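Local coordinates for mandelate racemase/muconate lactonizing protein (PDB 3QPE), which probably acts on acid sugars as a magnesium-dependent member of the enolase superfamily, and binds D-galacturonic acid beside a magnesium ion, at residues A[133-138]-A[153-158]; A[167-172]-A[202-207]. One frame throughout, in Å; residues are numbered along the deposited sequence.

Interaction 1 of 2, residues A[133-138]-A[153-158]. With DGU (D-galacturonic acid), chain G.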
ATOM      1  N   THR A 133     -19.682   8.752 -11.511  1.00 21.05           N
ATOM      2  CA  THR A 133     -18.497   8.871 -10.667  1.00 20.19           C
ATOM      3  C   THR A 133     -17.996  10.319 -10.583  1.00 23.54           C
ATOM      4  O   THR A 133     -16.988  10.603  -9.938  1.00 24.17           O
ATOM      5  CB  THR A 133     -17.361   7.920 -11.152  1.00 25.68           C
ATOM      6  OG1 THR A 133     -16.396   7.724 -10.105  1.00 20.87           O
ATOM      7  CG2 THR A 133     -16.658   8.483 -12.401  1.00 17.62           C
ATOM      8  N   SER A 134     -18.728  11.246 -11.192  1.00 22.38           N
ATOM      9  CA  SER A 134     -18.193  12.596 -11.434  1.00 25.63           C
ATOM     10  C   SER A 134     -18.436  13.634 -10.322  1.00 25.10           C
ATOM     11  O   SER A 134     -18.175  14.820 -10.520  1.00 24.51           O
ATOM     12  CB  SER A 134     -18.742  13.160 -12.755  1.00 25.49           C
ATOM     13  OG  SER A 134     -20.144  13.392 -12.645  1.00 28.75           O
ATOM     14  N   LEU A 135     -18.906  13.199  -9.158  1.00 22.06           N
ATOM     15  CA  LEU A 135     -19.268  14.146  -8.103  1.00 21.78           C
ATOM     16  C   LEU A 135     -18.097  14.454  -7.171  1.00 21.61           C
ATOM     17  O   LEU A 135     -18.030  13.943  -6.045  1.00 23.09           O
ATOM     18  CB  LEU A 135     -20.485  13.633  -7.326  1.00 20.93           C
ATOM     19  CG  LEU A 135     -21.720  13.489  -8.219  1.00 19.14           C
ATOM     20  CD1 LEU A 135     -22.798  12.657  -7.577  1.00 25.63           C
ATOM     21  CD2 LEU A 135     -22.250  14.877  -8.577  1.00 23.58           C
ATOM     22  N   TYR A 136     -17.191  15.300  -7.650  1.00 18.88           N
ATOM     23  CA  TYR A 136     -15.995  15.681  -6.918  1.00 19.57           C
ATOM     24  C   TYR A 136     -16.274  16.804  -5.909  1.00 21.57           C
ATOM     25  O   TYR A 136     -17.427  17.089  -5.628  1.00 21.82           O
ATOM     26  CB  TYR A 136     -14.888  16.046  -7.919  1.00 25.58           C
ATOM     27  CG  TYR A 136     -14.193  14.800  -8.429  1.00 20.28           C
ATOM     28  CD1 TYR A 136     -14.883  13.845  -9.166  1.00 20.85           C
ATOM     29  CD2 TYR A 136     -12.852  14.561  -8.136  1.00 21.89           C
ATOM     30  CE1 TYR A 136     -14.243  12.672  -9.614  1.00 21.35           C
ATOM     31  CE2 TYR A 136     -12.213  13.397  -8.570  1.00 21.91           C
ATOM     32  CZ  TYR A 136     -12.910  12.465  -9.312  1.00 23.14           C
ATOM     33  OH  TYR A 136     -12.267  11.311  -9.726  1.00 23.43           O
ATOM     34  N   PHE A 137     -15.218  17.392  -5.340  1.00 23.24           N
ATOM     35  CA  PHE A 137     -15.334  18.520  -4.413  1.00 22.49           C
ATOM     36  C   PHE A 137     -15.572  19.778  -5.223  1.00 22.09           C
ATOM     37  O   PHE A 137     -14.725  20.667  -5.275  1.00 20.89           O
ATOM     38  CB  PHE A 137     -14.048  18.706  -3.593  1.00 23.34           C
ATOM     39  CG  PHE A 137     -13.765  17.571  -2.641  1.00 18.51           C
ATOM     40  CD1 PHE A 137     -14.663  16.528  -2.522  1.00 17.35           C
ATOM     41  CD2 PHE A 137     -12.618  17.562  -1.864  1.00 20.89           C
ATOM     42  CE1 PHE A 137     -14.428  15.466  -1.621  1.00 20.59           C
ATOM     43  CE2 PHE A 137     -12.369  16.499  -0.972  1.00 18.50           C
ATOM     44  CZ  PHE A 137     -13.279  15.465  -0.854  1.00 18.61           C
ATOM     45  N   ASP A 138     -16.724  19.830  -5.869  1.00 18.00           N
ATOM     46  CA  ASP A 138     -17.027  20.924  -6.784  1.00 24.73           C
ATOM     47  C   ASP A 138     -17.557  22.168  -6.079  1.00 27.21           C
ATOM     48  O   ASP A 138     -17.867  23.180  -6.721  1.00 30.48           O
ATOM     49  CB  ASP A 138     -17.980  20.418  -7.849  1.00 22.25           C
ATOM     50  CG  ASP A 138     -17.345  19.298  -8.688  1.00 20.11           C
ATOM     51  OD1 ASP A 138     -16.154  19.445  -9.020  1.00 22.28           O
ATOM     52  OD2 ASP A 138     -18.019  18.289  -8.970  1.00 21.27           O
ATOM     53  N   GLN A 153     -26.178  18.912  -5.595  1.00 22.47           N
ATOM     54  CA  GLN A 153     -27.457  18.354  -6.033  1.00 22.19           C
ATOM     55  C   GLN A 153     -27.704  18.630  -7.523  1.00 23.77           C
ATOM     56  O   GLN A 153     -28.253  17.796  -8.242  1.00 23.15           O
ATOM     57  CB  GLN A 153     -28.605  18.942  -5.215  1.00 24.41           C
ATOM     58  CG  GLN A 153     -28.695  18.446  -3.781  1.00 30.51           C
ATOM     59  CD  GLN A 153     -29.820  19.131  -3.028  1.00 29.90           C
ATOM     60  OE1 GLN A 153     -30.231  20.226  -3.395  1.00 29.21           O
ATOM     61  NE2 GLN A 153     -30.325  18.490  -1.987  1.00 29.14           N
ATOM     62  N   GLU A 154     -27.323  19.824  -7.962  1.00 22.54           N
ATOM     63  CA  GLU A 154     -27.473  20.218  -9.359  1.00 23.95           C
ATOM     64  C   GLU A 154     -26.605  19.318 -10.248  1.00 26.94           C
ATOM     65  O   GLU A 154     -27.040  18.852 -11.304  1.00 22.06           O
ATOM     66  CB  GLU A 154     -27.064  21.679  -9.498  1.00 29.25           C
ATOM     67  CG  GLU A 154     -26.854  22.180 -10.911  1.00 32.31           C
ATOM     68  CD  GLU A 154     -26.554  23.674 -10.927  1.00 38.15           C
ATOM     69  OE1 GLU A 154     -26.710  24.315  -9.859  1.00 36.92           O
ATOM     70  OE2 GLU A 154     -26.156  24.199 -11.994  1.00 50.70           O
ATOM     71  N   GLU A 155     -25.376  19.082  -9.808  1.00 24.09           N
ATOM     72  CA  GLU A 155     -24.464  18.197 -10.541  1.00 27.04           C
ATOM     73  C   GLU A 155     -25.018  16.774 -10.618  1.00 19.56           C
ATOM     74  O   GLU A 155     -24.957  16.141 -11.664  1.00 22.68           O
ATOM     75  CB  GLU A 155     -23.063  18.200  -9.923  1.00 24.45           C
ATOM     76  CG  GLU A 155     -22.333  19.522 -10.027  1.00 24.33           C
ATOM     77  CD  GLU A 155     -20.865  19.376  -9.706  1.00 25.20           C
ATOM     78  OE1 GLU A 155     -20.462  18.309  -9.161  1.00 21.12           O
ATOM     79  OE2 GLU A 155     -20.118  20.324 -10.012  1.00 24.34           O
ATOM     80  N   ALA A 156     -25.583  16.282  -9.520  1.00 20.93           N
ATOM     81  CA  ALA A 156     -26.204  14.959  -9.551  1.00 25.80           C
ATOM     82  C   ALA A 156     -27.361  14.944 -10.541  1.00 28.61           C
ATOM     83  O   ALA A 156     -27.508  14.008 -11.327  1.00 23.80           O
ATOM     84  CB  ALA A 156     -26.676  14.534  -8.173  1.00 23.85           C
ATOM     85  N   MET A 157     -28.189  15.985 -10.516  1.00 22.61           N
ATOM     86  CA  MET A 157     -29.329  16.001 -11.432  1.00 25.10           C
ATOM     87  C   MET A 157     -28.920  16.093 -12.917  1.00 19.88           C
ATOM     88  O   MET A 157     -29.629  15.600 -13.780  1.00 23.41           O
ATOM     89  CB  MET A 157     -30.362  17.058 -11.030  1.00 23.80           C
ATOM     90  CG  MET A 157     -31.041  16.700  -9.703  1.00 28.41           C
ATOM     91  SD  MET A 157     -31.770  15.027  -9.658  1.00 34.67           S
ATOM     92  CE  MET A 157     -32.979  15.134 -10.984  1.00 26.74           C
ATOM     93  N   GLN A 158     -27.774  16.700 -13.199  1.00 22.01           N
ATOM     94  CA  GLN A 158     -27.225  16.662 -14.552  1.00 21.25           C
ATOM     95  C   GLN A 158     -26.960  15.222 -14.974  1.00 21.95           C
ATOM     96  O   GLN A 158     -27.179  14.852 -16.129  1.00 24.76           O
ATOM     97  CB  GLN A 158     -25.935  17.474 -14.645  1.00 24.13           C
ATOM     98  CG  GLN A 158     -26.117  18.978 -14.527  1.00 27.01           C
ATOM     99  CD  GLN A 158     -24.810  19.686 -14.255  1.00 27.65           C
ATOM    100  OE1 GLN A 158     -23.742  19.072 -14.285  1.00 31.31           O
ATOM    101  NE2 GLN A 158     -24.882  20.987 -13.976  1.00 33.66           N
TER
HETATM  102  O1  DGU G 401      -6.827   9.356 -10.739  1.00 44.29           O
HETATM  103  O2  DGU G 401      -7.584  10.964  -8.548  1.00 28.84           O
HETATM  104  O5  DGU G 401     -10.571   7.315  -6.642  1.00 28.84           O
HETATM  105  O6B DGU G 401     -12.717   5.806  -7.594  1.00 20.72           O
HETATM  106  C1  DGU G 401      -7.835   9.104 -10.069  1.00 37.53           C
HETATM  107  C2  DGU G 401      -8.570  10.178  -9.235  1.00 32.00           C
HETATM  108  C3  DGU G 401      -9.556   9.578  -8.212  1.00 32.02           C
HETATM  109  C4  DGU G 401     -10.489   8.487  -8.792  1.00 29.49           C
HETATM  110  C5  DGU G 401     -11.366   7.785  -7.742  1.00 31.99           C
HETATM  111  C6  DGU G 401     -12.254   6.683  -8.361  1.00 30.27           C
HETATM  112  O3  DGU G 401     -10.367  10.626  -7.663  1.00 26.78           O
HETATM  113  O4  DGU G 401      -9.698   7.476  -9.417  1.00 38.55           O
HETATM  114  O6A DGU G 401     -12.449   6.759  -9.594  1.00 29.87           O
HETATM  115  O   HOH W   1     -23.164  14.312 -12.723  1.00 20.37           O
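Asp138 and Glu155 both set CG beside their backbone N and anti to the carbonyl carbon (chi1 -62° and -66°), and Glu155 then runs on extended, which carries its carboxylate from the helix across to the turn that follows the strand. The two acids meet with their planes 58° apart. Asp138 OD2 lies 2.5 Å from Glu155 OE1, a spacing that suggests one of the two acids holds a proton. Glu155 OE2 turns instead over the base of the partner, 3.0 Å from Asp138 CB. Outside the pair, Asp138 OD1 accepts a hydrogen bond from Gly31 N, and Arg28 adds a long, weak ion pair to Glu155 OE2.

Nearer the helix backbone the contact turns apolar. Leu135 and Glu155 run antiparallel alongside each other, and the CD2 branch of Leu135 rests 3.7 Å from Glu155 CB. The other branch, CD1, reaches Ala156 CB at 4.3 Å. A water links the backbone of the helix to Ser134, donating to Glu155 O at 2.8 Å and to Ser134 OG at 3.2 Å; that hydroxyl is also bonded to Asp132.

Leu135 and Phe137 each centre an inverse gamma turn, and the chain kinks twice as it leaves the strand. Within that kinked run Leu135 and Asp138 serve the helix, whereas the Tyr136 side chain leads the other way and shares a hydrogen bond with the sugar acid, from its OH to O3 of D-galacturonic acid at 2.9 Å. The segment 133-138 thus has one side packed on helix 145-161 and the other lining the ligand pocket. This is the arrangement of a beta-alpha-beta unit in the TIM-type barrel of the enolase superfamily, where residues at the C-terminal ends of the strands build the active site.

Interaction 2 of 2, residues A[167-172]-A[202-207]. With MG (magnesium ion), chain E; DGU (D-galacturonic acid), chain G.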
ATOM      1  N   PHE A 167     -24.943   7.038  -7.853  1.00 22.55           N
ATOM      2  CA  PHE A 167     -23.950   8.098  -7.769  1.00 22.77           C
ATOM      3  C   PHE A 167     -22.847   7.802  -6.759  1.00 24.72           C
ATOM      4  O   PHE A 167     -23.121   7.374  -5.639  1.00 23.53           O
ATOM      5  CB  PHE A 167     -24.649   9.422  -7.399  1.00 22.49           C
ATOM      6  CG  PHE A 167     -25.786   9.761  -8.312  1.00 22.89           C
ATOM      7  CD1 PHE A 167     -27.050   9.235  -8.089  1.00 22.26           C
ATOM      8  CD2 PHE A 167     -25.580  10.572  -9.428  1.00 24.00           C
ATOM      9  CE1 PHE A 167     -28.099   9.523  -8.945  1.00 24.59           C
ATOM     10  CE2 PHE A 167     -26.621  10.861 -10.287  1.00 25.85           C
ATOM     11  CZ  PHE A 167     -27.890  10.335 -10.046  1.00 22.43           C
ATOM     12  N   LYS A 168     -21.601   8.061  -7.141  1.00 22.38           N
ATOM     13  CA  LYS A 168     -20.499   7.962  -6.197  1.00 23.84           C
ATOM     14  C   LYS A 168     -19.976   9.339  -5.840  1.00 22.66           C
ATOM     15  O   LYS A 168     -19.577  10.120  -6.704  1.00 21.95           O
ATOM     16  CB  LYS A 168     -19.364   7.079  -6.730  1.00 24.96           C
ATOM     17  CG  LYS A 168     -18.245   6.875  -5.711  1.00 23.87           C
ATOM     18  CD  LYS A 168     -17.345   5.702  -6.086  1.00 22.09           C
ATOM     19  CE  LYS A 168     -16.184   6.122  -6.974  1.00 20.64           C
ATOM     20  NZ  LYS A 168     -15.513   4.856  -7.486  1.00 21.73           N
ATOM     21  N   ILE A 169     -19.975   9.631  -4.551  1.00 24.69           N
ATOM     22  CA  ILE A 169     -19.704  10.971  -4.075  1.00 19.05           C
ATOM     23  C   ILE A 169     -18.339  11.045  -3.399  1.00 23.79           C
ATOM     24  O   ILE A 169     -18.052  10.270  -2.491  1.00 24.21           O
ATOM     25  CB  ILE A 169     -20.774  11.352  -3.033  1.00 21.04           C
ATOM     26  CG1 ILE A 169     -22.175  11.053  -3.573  1.00 22.61           C
ATOM     27  CG2 ILE A 169     -20.600  12.781  -2.581  1.00 20.98           C
ATOM     28  CD1 ILE A 169     -23.289  11.444  -2.615  1.00 23.27           C
ATOM     29  N   LYS A 170     -17.491  11.968  -3.830  1.00 19.60           N
ATOM     30  CA  LYS A 170     -16.219  12.175  -3.152  1.00 19.50           C
ATOM     31  C   LYS A 170     -16.456  12.798  -1.780  1.00 20.84           C
ATOM     32  O   LYS A 170     -17.161  13.795  -1.677  1.00 21.38           O
ATOM     33  CB  LYS A 170     -15.332  13.092  -3.984  1.00 20.73           C
ATOM     34  CG  LYS A 170     -14.916  12.482  -5.310  1.00 20.67           C
ATOM     35  CD  LYS A 170     -13.963  11.293  -5.083  1.00 21.50           C
ATOM     36  CE  LYS A 170     -13.349  10.797  -6.402  1.00 25.25           C
ATOM     37  NZ  LYS A 170     -13.746   9.382  -6.686  1.00 28.03           N
ATOM     38  N   VAL A 171     -15.884  12.196  -0.737  1.00 18.09           N
ATOM     39  CA  VAL A 171     -15.919  12.756   0.608  1.00 21.17           C
ATOM     40  C   VAL A 171     -14.483  12.864   1.106  1.00 18.63           C
ATOM     41  O   VAL A 171     -13.546  12.542   0.368  1.00 21.60           O
ATOM     42  CB  VAL A 171     -16.758  11.899   1.549  1.00 18.36           C
ATOM     43  CG1 VAL A 171     -18.180  11.817   1.030  1.00 22.25           C
ATOM     44  CG2 VAL A 171     -16.160  10.464   1.647  1.00 17.87           C
ATOM     45  N   GLY A 172     -14.297  13.334   2.335  1.00 18.72           N
ATOM     46  CA  GLY A 172     -12.961  13.587   2.842  1.00 19.16           C
ATOM     47  C   GLY A 172     -12.523  15.035   2.748  1.00 20.02           C
ATOM     48  O   GLY A 172     -11.335  15.345   2.855  1.00 26.69           O
ATOM     49  N   GLY A 202     -32.034   4.981  -5.780  1.00 34.04           N
ATOM     50  CA  GLY A 202     -30.672   5.403  -6.072  1.00 28.42           C
ATOM     51  C   GLY A 202     -29.621   4.856  -5.119  1.00 29.39           C
ATOM     52  O   GLY A 202     -29.657   5.132  -3.919  1.00 32.57           O
ATOM     53  N   LYS A 203     -28.670   4.087  -5.646  1.00 26.44           N
ATOM     54  CA  LYS A 203     -27.593   3.574  -4.808  1.00 25.41           C
ATOM     55  C   LYS A 203     -26.517   4.619  -4.656  1.00 26.87           C
ATOM     56  O   LYS A 203     -26.032   5.164  -5.649  1.00 25.62           O
ATOM     57  CB  LYS A 203     -27.019   2.284  -5.379  1.00 26.78           C
ATOM     58  CG  LYS A 203     -27.984   1.136  -5.281  1.00 28.39           C
ATOM     59  CD  LYS A 203     -27.373  -0.146  -5.824  1.00 33.25           C
ATOM     60  CE  LYS A 203     -28.371  -1.290  -5.748  1.00 37.31           C
ATOM     61  NZ  LYS A 203     -29.532  -1.059  -6.655  1.00 44.93           N
ATOM     62  N   ILE A 204     -26.164   4.920  -3.407  1.00 22.84           N
ATOM     63  CA  ILE A 204     -25.196   5.974  -3.122  1.00 22.55           C
ATOM     64  C   ILE A 204     -23.882   5.384  -2.641  1.00 27.13           C
ATOM     65  O   ILE A 204     -23.856   4.607  -1.695  1.00 24.37           O
ATOM     66  CB  ILE A 204     -25.706   6.922  -2.013  1.00 25.63           C
ATOM     67  CG1 ILE A 204     -27.035   7.557  -2.421  1.00 30.21           C
ATOM     68  CG2 ILE A 204     -24.650   7.979  -1.700  1.00 23.33           C
ATOM     69  CD1 ILE A 204     -26.958   8.345  -3.716  1.00 30.13           C
ATOM     70  N   MET A 205     -22.779   5.768  -3.266  1.00 26.94           N
ATOM     71  CA  MET A 205     -21.501   5.273  -2.799  1.00 23.27           C
ATOM     72  C   MET A 205     -20.654   6.467  -2.393  1.00 22.71           C
ATOM     73  O   MET A 205     -20.763   7.540  -2.981  1.00 20.92           O
ATOM     74  CB  MET A 205     -20.854   4.416  -3.893  1.00 25.58           C
ATOM     75  CG  MET A 205     -21.765   3.243  -4.285  1.00 25.69           C
ATOM     76  SD  MET A 205     -21.719   2.658  -5.981  1.00 42.47           S
ATOM     77  CE  MET A 205     -22.808   3.858  -6.759  1.00 26.05           C
ATOM     78  N   ILE A 206     -19.829   6.307  -1.369  1.00 17.68           N
ATOM     79  CA  ILE A 206     -18.941   7.384  -0.992  1.00 19.10           C
ATOM     80  C   ILE A 206     -17.490   6.951  -1.064  1.00 21.63           C
ATOM     81  O   ILE A 206     -17.165   5.785  -0.801  1.00 24.46           O
ATOM     82  CB  ILE A 206     -19.288   7.967   0.391  1.00 23.59           C
ATOM     83  CG1 ILE A 206     -19.245   6.865   1.458  1.00 20.69           C
ATOM     84  CG2 ILE A 206     -20.669   8.603   0.355  1.00 23.54           C
ATOM     85  CD1 ILE A 206     -19.548   7.364   2.886  1.00 20.46           C
ATOM     86  N   ASP A 207     -16.622   7.883  -1.446  1.00 21.45           N
ATOM     87  CA  ASP A 207     -15.226   7.553  -1.711  1.00 23.95           C
ATOM     88  C   ASP A 207     -14.346   8.597  -1.056  1.00 21.08           C
ATOM     89  O   ASP A 207     -14.341   9.764  -1.451  1.00 18.67           O
ATOM     90  CB  ASP A 207     -14.972   7.443  -3.228  1.00 22.59           C
ATOM     91  CG  ASP A 207     -13.519   7.165  -3.574  1.00 24.54           C
ATOM     92  OD1 ASP A 207     -12.677   7.104  -2.657  1.00 21.41           O
ATOM     93  OD2 ASP A 207     -13.216   7.054  -4.786  1.00 18.70           O
TER
HETATM   94 MG    MG E 393     -11.797   5.571  -5.602  1.00 26.03          MG
HETATM   95  O1  DGU G 401      -6.827   9.356 -10.739  1.00 44.29           O
HETATM   96  O2  DGU G 401      -7.584  10.964  -8.548  1.00 28.84           O
HETATM   97  O5  DGU G 401     -10.571   7.315  -6.642  1.00 28.84           O
HETATM   98  O6B DGU G 401     -12.717   5.806  -7.594  1.00 20.72           O
HETATM   99  C1  DGU G 401      -7.835   9.104 -10.069  1.00 37.53           C
HETATM  100  C2  DGU G 401      -8.570  10.178  -9.235  1.00 32.00           C
HETATM  101  C3  DGU G 401      -9.556   9.578  -8.212  1.00 32.02           C
HETATM  102  C4  DGU G 401     -10.489   8.487  -8.792  1.00 29.49           C
HETATM  103  C5  DGU G 401     -11.366   7.785  -7.742  1.00 31.99           C
HETATM  104  C6  DGU G 401     -12.254   6.683  -8.361  1.00 30.27           C
HETATM  105  O3  DGU G 401     -10.367  10.626  -7.663  1.00 26.78           O
HETATM  106  O4  DGU G 401      -9.698   7.476  -9.417  1.00 38.55           O
HETATM  107  O6A DGU G 401     -12.449   6.759  -9.594  1.00 29.87           O
HETATM  108  O   HOH W   2     -10.544   5.877  -3.830  1.00 18.51           O
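Asp207 OD2 is gripped by a magnesium ion at 2.2 Å and by Lys170 NZ at 3.1 Å, the lysine nitrogen coming from above the carboxylate plane, 50° out of it, in a salt bridge; Asp207 OD1 accepts a hydrogen bond from Asn209 N. Oxygens O5 and O6B of D-galacturonic acid, a water, Glu233 and Glu263 complete the metal site. Lys170 runs alongside Asp207 and bends at chi2 and again at chi4, which brings NZ to face ligand C5 at 3.1 Å, with CE against O3. An alanine here would probably leave Asp207 OD2 without its salt-bridge mate and C5 of the ligand without the nitrogen that faces it. Two residues earlier, Lys168 lays CG 4.0 Å from Met205 CB and donates from NZ to ligand O6B at 3.0 Å; Tyr131, Glu233 and Glu336 also hold that nitrogen. The pair recalls the Lys-X-Lys motif of the superfamily.

Parallel strand bonds fix this register: Ile169 N to Met205 O is 2.7 Å, and Met205 N to Phe167 O is 2.9 Å. On the reverse face Ile169 CD1 meets Ile204 CG2 at 3.8 Å. Helix 180-198 covers that apolar face, while strands 126-135 and 229-233 flank the pair in the barrel sheet.

Both contacts are largely buried and lie in series along the chain, in consecutive beta-alpha-beta units that share strand 167-170. Interaction 1 joins a strand end to the helix outside the barrel, with a small buried area made by two acids, a leucine and an alanine, with a water bridging at the side; interaction 2 joins two neighbouring strands through regular backbone bonds, with lysines and a metal-binding aspartate inside and aliphatic groups outside. Strand 126-135 and the turn after it tie them together: Leu135 O lies 3.0 Å from Lys170 N, probably a hydrogen bond, and the Tyr136 ring packs on the Lys170 chain. Helix 180-198 backs both, and both reach the same sugar acid, interaction 1 by a hydroxyl, interaction 2 by charge and metal.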